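N-Acetyltransferase, PseH (PDB 4XPL) transfers an acetyl group from acetyl coenzyme A to the 4-amino group of a UDP-linked altrose derivative, the third step in making pseudaminic acid for flagellin modification. Local coordinates at residues A[54-66]-A[71-83]. The protein carries 8 engineered substitutions. Numbering follows the deposited sequence.
Sequences LHQDSSKKYFLVF and IIGVIDFVNITTK
Lys-61 and Phe-77 open the ladder of an antiparallel beta hairpin, strands 61-67 and 70-78, in the central sheet of this GNAT-fold acetyltransferase. Each accepts the other's N-H, and Phe-63 and Ile-75 repeat the double exchange. Next, Val-65 N donates to Gly-73 O, whereas Val-65 O accepts from Ile-72 N at 2.8 Å: the register slips by one residue, a beta bulge that brings Phe-66 opposite Ile-71. Beyond the other end of the strands, Ile-80 N gives a straight bond to Ser-59 O.

Side chains sort onto two faces. Phe-63, Val-65, Ile-75 and Phe-77 share one face; helix 99-114 packs on Ile-75, and its Tyr-109 meets both phenylalanine rings. The Phe-63 ring brings CD2 to the edge of the Phe-77 ring, 3.9 Å from CE1, while Val-65 CG2 packs against Ile-75 CG1. On the reverse face, helix 18-25 covers Leu-64 and Ile-71, and Leu-64 CD1 presses on Ile-71 CG2 at 3.4 Å, tighter than usual van der Waals contact. Ile-71 CG1 also lies over the face of the Phe-66 ring in a CH-pi contact, 3.9 Å from its centroid.

Polar groups order the turn after helix 41-56. Asp-57 OD1 accepts from both Ser-59 N and Ser-59 OG, the former closing an Asx turn. A water links Ser-59 OG, Lys-60 NZ (2.6 Å from the water) and Asn-79 N, spanning the two segments.

Asp-76 touches the bound acetyl coenzyme A and stacks on Tyr-62. With CG between the backbone N and the carbonyl carbon (chi1 71°), the carboxylate lies alongside the phenol, and its own twist about the CB-CG bond leaves the two planes 16° apart; Asp-76 CB sits over the ring centre, 3.4 Å from the Tyr-62 centroid.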
loop_
_atom_site.group_PDB
_atom_site.type_symbol
_atom_site.label_atom_id
_atom_site.label_comp_id
_atom_site.label_asym_id
_atom_site.label_seq_id
_atom_site.Cartn_x
_atom_site.Cartn_y
_atom_site.Cartn_z
ATOM N N LEU A 54 -6.601 9.808 8.177
ATOM C CA LEU A 54 -5.729 10.076 7.019
ATOM C C LEU A 54 -5.661 11.567 6.643
ATOM O O LEU A 54 -4.609 12.032 6.208
ATOM C CB LEU A 54 -6.132 9.236 5.795
ATOM C CG LEU A 54 -5.846 7.728 5.926
ATOM C CD1 LEU A 54 -6.144 7.048 4.627
ATOM C CD2 LEU A 54 -4.380 7.432 6.381
ATOM N N HIS A 55 -6.763 12.305 6.801
ATOM C CA HIS A 55 -6.755 13.748 6.528
ATOM C C HIS A 55 -5.841 14.455 7.548
ATOM O O HIS A 55 -5.239 15.464 7.220
ATOM C CB HIS A 55 -8.181 14.364 6.578
ATOM C CG HIS A 55 -9.024 14.092 5.360
ATOM N ND1 HIS A 55 -9.688 12.895 5.150
ATOM C CD2 HIS A 55 -9.322 14.875 4.291
ATOM C CE1 HIS A 55 -10.349 12.952 4.004
ATOM N NE2 HIS A 55 -10.155 14.147 3.470
ATOM N N GLN A 56 -5.741 13.907 8.764
ATOM C CA GLN A 56 -5.021 14.530 9.889
ATOM C C GLN A 56 -3.581 14.027 10.084
ATOM O O GLN A 56 -2.815 14.666 10.783
ATOM C CB GLN A 56 -5.797 14.317 11.205
ATOM C CG GLN A 56 -7.219 14.885 11.207
ATOM C CD GLN A 56 -8.004 14.555 12.475
ATOM O OE1 GLN A 56 -7.443 14.486 13.563
ATOM N NE2 GLN A 56 -9.314 14.371 12.337
ATOM N N ASP A 57 -3.214 12.902 9.467
ATOM C CA ASP A 57 -1.920 12.256 9.736
ATOM C C ASP A 57 -1.026 12.247 8.508
ATOM O O ASP A 57 -1.183 11.403 7.620
ATOM C CB ASP A 57 -2.135 10.806 10.206
ATOM C CG ASP A 57 -0.878 10.186 10.834
ATOM O OD1 ASP A 57 0.219 10.796 10.800
ATOM O OD2 ASP A 57 -1.005 9.066 11.367
ATOM N N SER A 58 -0.062 13.159 8.469
ATOM C CA SER A 58 0.853 13.248 7.326
ATOM C C SER A 58 1.890 12.108 7.251
ATOM O O SER A 58 2.565 11.969 6.232
ATOM C CB SER A 58 1.558 14.622 7.282
ATOM O OG SER A 58 2.586 14.722 8.239
ATOM N N SER A 59 2.005 11.307 8.312
ATOM C CA SER A 59 2.869 10.125 8.322
ATOM C C SER A 59 2.259 8.866 7.670
ATOM O O SER A 59 2.902 7.852 7.635
ATOM C CB SER A 59 3.314 9.797 9.739
ATOM O OG SER A 59 2.316 9.079 10.425
ATOM N N LYS A 60 1.034 8.948 7.145
ATOM C CA LYS A 60 0.416 7.840 6.416
ATOM C C LYS A 60 -0.207 8.380 5.139
ATOM O O LYS A 60 -0.743 9.485 5.147
ATOM C CB LYS A 60 -0.696 7.195 7.238
ATOM C CG LYS A 60 -0.267 6.549 8.566
ATOM C CD LYS A 60 -1.509 5.878 9.211
ATOM C CE LYS A 60 -1.157 5.026 10.444
ATOM N NZ LYS A 60 -0.179 5.682 11.259
ATOM N N LYS A 61 -0.146 7.587 4.062
ATOM C CA LYS A 61 -0.784 7.921 2.796
ATOM C C LYS A 61 -1.234 6.614 2.151
ATOM O O LYS A 61 -0.435 5.666 2.008
ATOM C CB LYS A 61 0.175 8.659 1.852
ATOM C CG LYS A 61 0.691 9.998 2.359
ATOM C CD LYS A 61 1.428 10.747 1.229
ATOM C CE LYS A 61 2.032 12.026 1.704
ATOM N NZ LYS A 61 0.972 13.058 1.888
ATOM N N TYR A 62 -2.516 6.550 1.803
ATOM C CA TYR A 62 -3.086 5.428 1.083
ATOM C C TYR A 62 -3.578 5.928 -0.264
ATOM O O TYR A 62 -4.151 7.005 -0.336
ATOM C CB TYR A 62 -4.286 4.870 1.876
ATOM C CG TYR A 62 -3.925 3.989 3.056
ATOM C CD1 TYR A 62 -3.240 4.499 4.147
ATOM C CD2 TYR A 62 -4.274 2.645 3.074
ATOM C CE1 TYR A 62 -2.904 3.689 5.216
ATOM C CE2 TYR A 62 -3.949 1.826 4.162
ATOM C CZ TYR A 62 -3.263 2.349 5.202
ATOM O OH TYR A 62 -2.925 1.580 6.282
ATOM N N PHE A 63 -3.373 5.118 -1.299
ATOM C CA PHE A 63 -3.806 5.401 -2.633
ATOM C C PHE A 63 -4.589 4.250 -3.241
ATOM O O PHE A 63 -4.227 3.050 -3.080
ATOM C CB PHE A 63 -2.578 5.675 -3.497
ATOM C CG PHE A 63 -1.816 6.932 -3.101
ATOM C CD1 PHE A 63 -2.261 8.167 -3.523
ATOM C CD2 PHE A 63 -0.680 6.860 -2.353
ATOM C CE1 PHE A 63 -1.577 9.310 -3.224
ATOM C CE2 PHE A 63 0.011 8.012 -2.014
ATOM C CZ PHE A 63 -0.443 9.231 -2.460
ATOM N N LEU A 64 -5.656 4.608 -3.939
ATOM C CA LEU A 64 -6.340 3.688 -4.843
ATOM C C LEU A 64 -5.612 3.824 -6.181
ATOM O O LEU A 64 -5.448 4.954 -6.674
ATOM C CB LEU A 64 -7.816 4.052 -4.929
ATOM C CG LEU A 64 -8.800 3.170 -5.692
ATOM C CD1 LEU A 64 -8.808 1.783 -5.111
ATOM C CD2 LEU A 64 -10.204 3.754 -5.679
ATOM N N VAL A 65 -5.206 2.706 -6.763
ATOM C CA VAL A 65 -4.436 2.711 -8.001
ATOM C C VAL A 65 -5.318 2.352 -9.192
ATOM O O VAL A 65 -5.994 1.329 -9.185
ATOM C CB VAL A 65 -3.257 1.745 -7.927
ATOM C CG1 VAL A 65 -2.416 1.786 -9.266
ATOM C CG2 VAL A 65 -2.384 2.082 -6.671
ATOM N N PHE A 66 -5.262 3.192 -10.224
ATOM C CA PHE A 66 -5.993 2.996 -11.430
ATOM C C PHE A 66 -5.052 2.704 -12.610
ATOM O O PHE A 66 -3.957 3.280 -12.739
ATOM C CB PHE A 66 -6.802 4.251 -11.773
ATOM C CG PHE A 66 -7.976 4.515 -10.843
ATOM C CD1 PHE A 66 -7.768 5.028 -9.586
ATOM C CD2 PHE A 66 -9.278 4.326 -11.270
ATOM C CE1 PHE A 66 -8.840 5.310 -8.751
ATOM C CE2 PHE A 66 -10.350 4.585 -10.436
ATOM C CZ PHE A 66 -10.103 5.076 -9.158
ATOM N N ILE A 71 -9.841 0.357 -11.474
ATOM C CA ILE A 71 -9.142 0.109 -10.204
ATOM C C ILE A 71 -8.372 -1.209 -10.274
ATOM O O ILE A 71 -8.947 -2.215 -10.688
ATOM C CB ILE A 71 -10.125 0.083 -9.004
ATOM C CG1 ILE A 71 -10.726 1.470 -8.777
ATOM C CG2 ILE A 71 -9.424 -0.376 -7.726
ATOM C CD1 ILE A 71 -12.034 1.464 -7.975
ATOM N N ILE A 72 -7.074 -1.207 -9.889
ATOM C CA ILE A 72 -6.301 -2.446 -9.826
ATOM C C ILE A 72 -5.770 -2.835 -8.450
ATOM O O ILE A 72 -5.379 -3.983 -8.252
ATOM C CB ILE A 72 -5.155 -2.456 -10.862
ATOM C CG1 ILE A 72 -4.160 -1.309 -10.670
ATOM C CG2 ILE A 72 -5.816 -2.393 -12.326
ATOM C CD1 ILE A 72 -2.774 -1.598 -11.347
ATOM N N GLY A 73 -5.792 -1.904 -7.499
ATOM C CA GLY A 73 -5.375 -2.238 -6.139
ATOM C C GLY A 73 -5.225 -1.000 -5.298
ATOM O O GLY A 73 -5.609 0.117 -5.714
ATOM N N VAL A 74 -4.689 -1.222 -4.108
ATOM C CA VAL A 74 -4.394 -0.154 -3.155
ATOM C C VAL A 74 -2.933 -0.259 -2.761
ATOM O O VAL A 74 -2.376 -1.378 -2.591
ATOM C CB VAL A 74 -5.304 -0.292 -1.907
ATOM C CG1 VAL A 74 -4.761 0.490 -0.649
ATOM C CG2 VAL A 74 -6.754 0.100 -2.247
ATOM N N ILE A 75 -2.308 0.890 -2.578
ATOM C CA ILE A 75 -0.985 0.936 -1.971
ATOM C C ILE A 75 -0.966 1.887 -0.796
ATOM O O ILE A 75 -1.802 2.758 -0.705
ATOM C CB ILE A 75 0.115 1.312 -3.014
ATOM C CG1 ILE A 75 -0.109 2.703 -3.601
ATOM C CG2 ILE A 75 0.197 0.245 -4.113
ATOM C CD1 ILE A 75 1.072 3.210 -4.486
ATOM N N ASP A 76 -0.018 1.686 0.120
ATOM C CA ASP A 76 0.069 2.525 1.264
ATOM C C ASP A 76 1.485 2.686 1.743
ATOM O O ASP A 76 2.373 1.799 1.545
ATOM C CB ASP A 76 -0.849 2.065 2.418
ATOM C CG ASP A 76 -0.379 0.814 3.088
ATOM O OD1 ASP A 76 0.415 0.915 4.045
ATOM O OD2 ASP A 76 -0.821 -0.263 2.651
ATOM N N PHE A 77 1.666 3.839 2.389
ATOM C CA PHE A 77 2.925 4.231 2.992
ATOM C C PHE A 77 2.617 4.695 4.410
ATOM O O PHE A 77 1.750 5.528 4.595
ATOM C CB PHE A 77 3.540 5.370 2.184
ATOM C CG PHE A 77 3.640 5.095 0.717
ATOM C CD1 PHE A 77 2.591 5.415 -0.143
ATOM C CD2 PHE A 77 4.799 4.577 0.178
ATOM C CE1 PHE A 77 2.693 5.160 -1.491
ATOM C CE2 PHE A 77 4.926 4.370 -1.162
ATOM C CZ PHE A 77 3.886 4.640 -2.011
ATOM N N VAL A 78 3.260 4.081 5.405
ATOM C CA VAL A 78 3.040 4.418 6.781
ATOM C C VAL A 78 4.394 4.605 7.462
ATOM O O VAL A 78 5.456 4.201 6.920
ATOM C CB VAL A 78 2.130 3.361 7.485
ATOM C CG1 VAL A 78 0.815 3.207 6.700
ATOM C CG2 VAL A 78 2.828 1.976 7.655
ATOM N N ASN A 79 4.353 5.262 8.618
ATOM C CA ASN A 79 5.552 5.632 9.372
ATOM C C ASN A 79 6.488 6.436 8.485
ATOM O O ASN A 79 7.689 6.221 8.465
ATOM C CB ASN A 79 6.277 4.400 9.914
ATOM C CG ASN A 79 5.437 3.598 10.886
ATOM O OD1 ASN A 79 4.996 4.100 11.901
ATOM N ND2 ASN A 79 5.231 2.334 10.572
ATOM N N ILE A 80 5.919 7.355 7.719
ATOM C CA ILE A 80 6.713 8.156 6.814
ATOM C C ILE A 80 7.547 9.150 7.609
ATOM O O ILE A 80 7.023 9.887 8.452
ATOM C CB ILE A 80 5.862 8.954 5.813
ATOM C CG1 ILE A 80 4.990 8.020 4.990
ATOM C CG2 ILE A 80 6.778 9.832 4.944
ATOM C CD1 ILE A 80 3.898 8.751 4.178
ATOM N N THR A 81 8.846 9.147 7.339
ATOM C CA THR A 81 9.749 10.173 7.804
ATOM C C THR A 81 10.449 10.817 6.596
ATOM O O THR A 81 10.177 10.458 5.456
ATOM C CB THR A 81 10.813 9.588 8.738
ATOM O OG1 THR A 81 11.819 8.936 7.950
ATOM C CG2 THR A 81 10.193 8.571 9.728
ATOM N N THR A 82 11.385 11.751 6.852
ATOM C CA THR A 82 12.181 12.316 5.745
ATOM C C THR A 82 13.157 11.300 5.113
ATOM O O THR A 82 13.551 11.474 3.952
ATOM C CB THR A 82 12.906 13.645 6.129
ATOM O OG1 THR A 82 13.795 13.441 7.240
ATOM C CG2 THR A 82 11.896 14.713 6.494
ATOM N N LYS A 83 13.474 10.211 5.827
ATOM C CA LYS A 83 14.463 9.231 5.377
ATOM C C LYS A 83 13.927 7.836 5.009
ATOM O O LYS A 83 14.546 7.126 4.223
ATOM C CB LYS A 83 15.539 9.076 6.468
ATOM C CG LYS A 83 16.164 10.396 6.919
ATOM C CD LYS A 83 16.860 11.144 5.787
ATOM C CE LYS A 83 17.383 12.503 6.312
ATOM N NZ LYS A 83 18.447 13.114 5.448
HETATM O O HOH W 1 2.224 6.156 10.500
#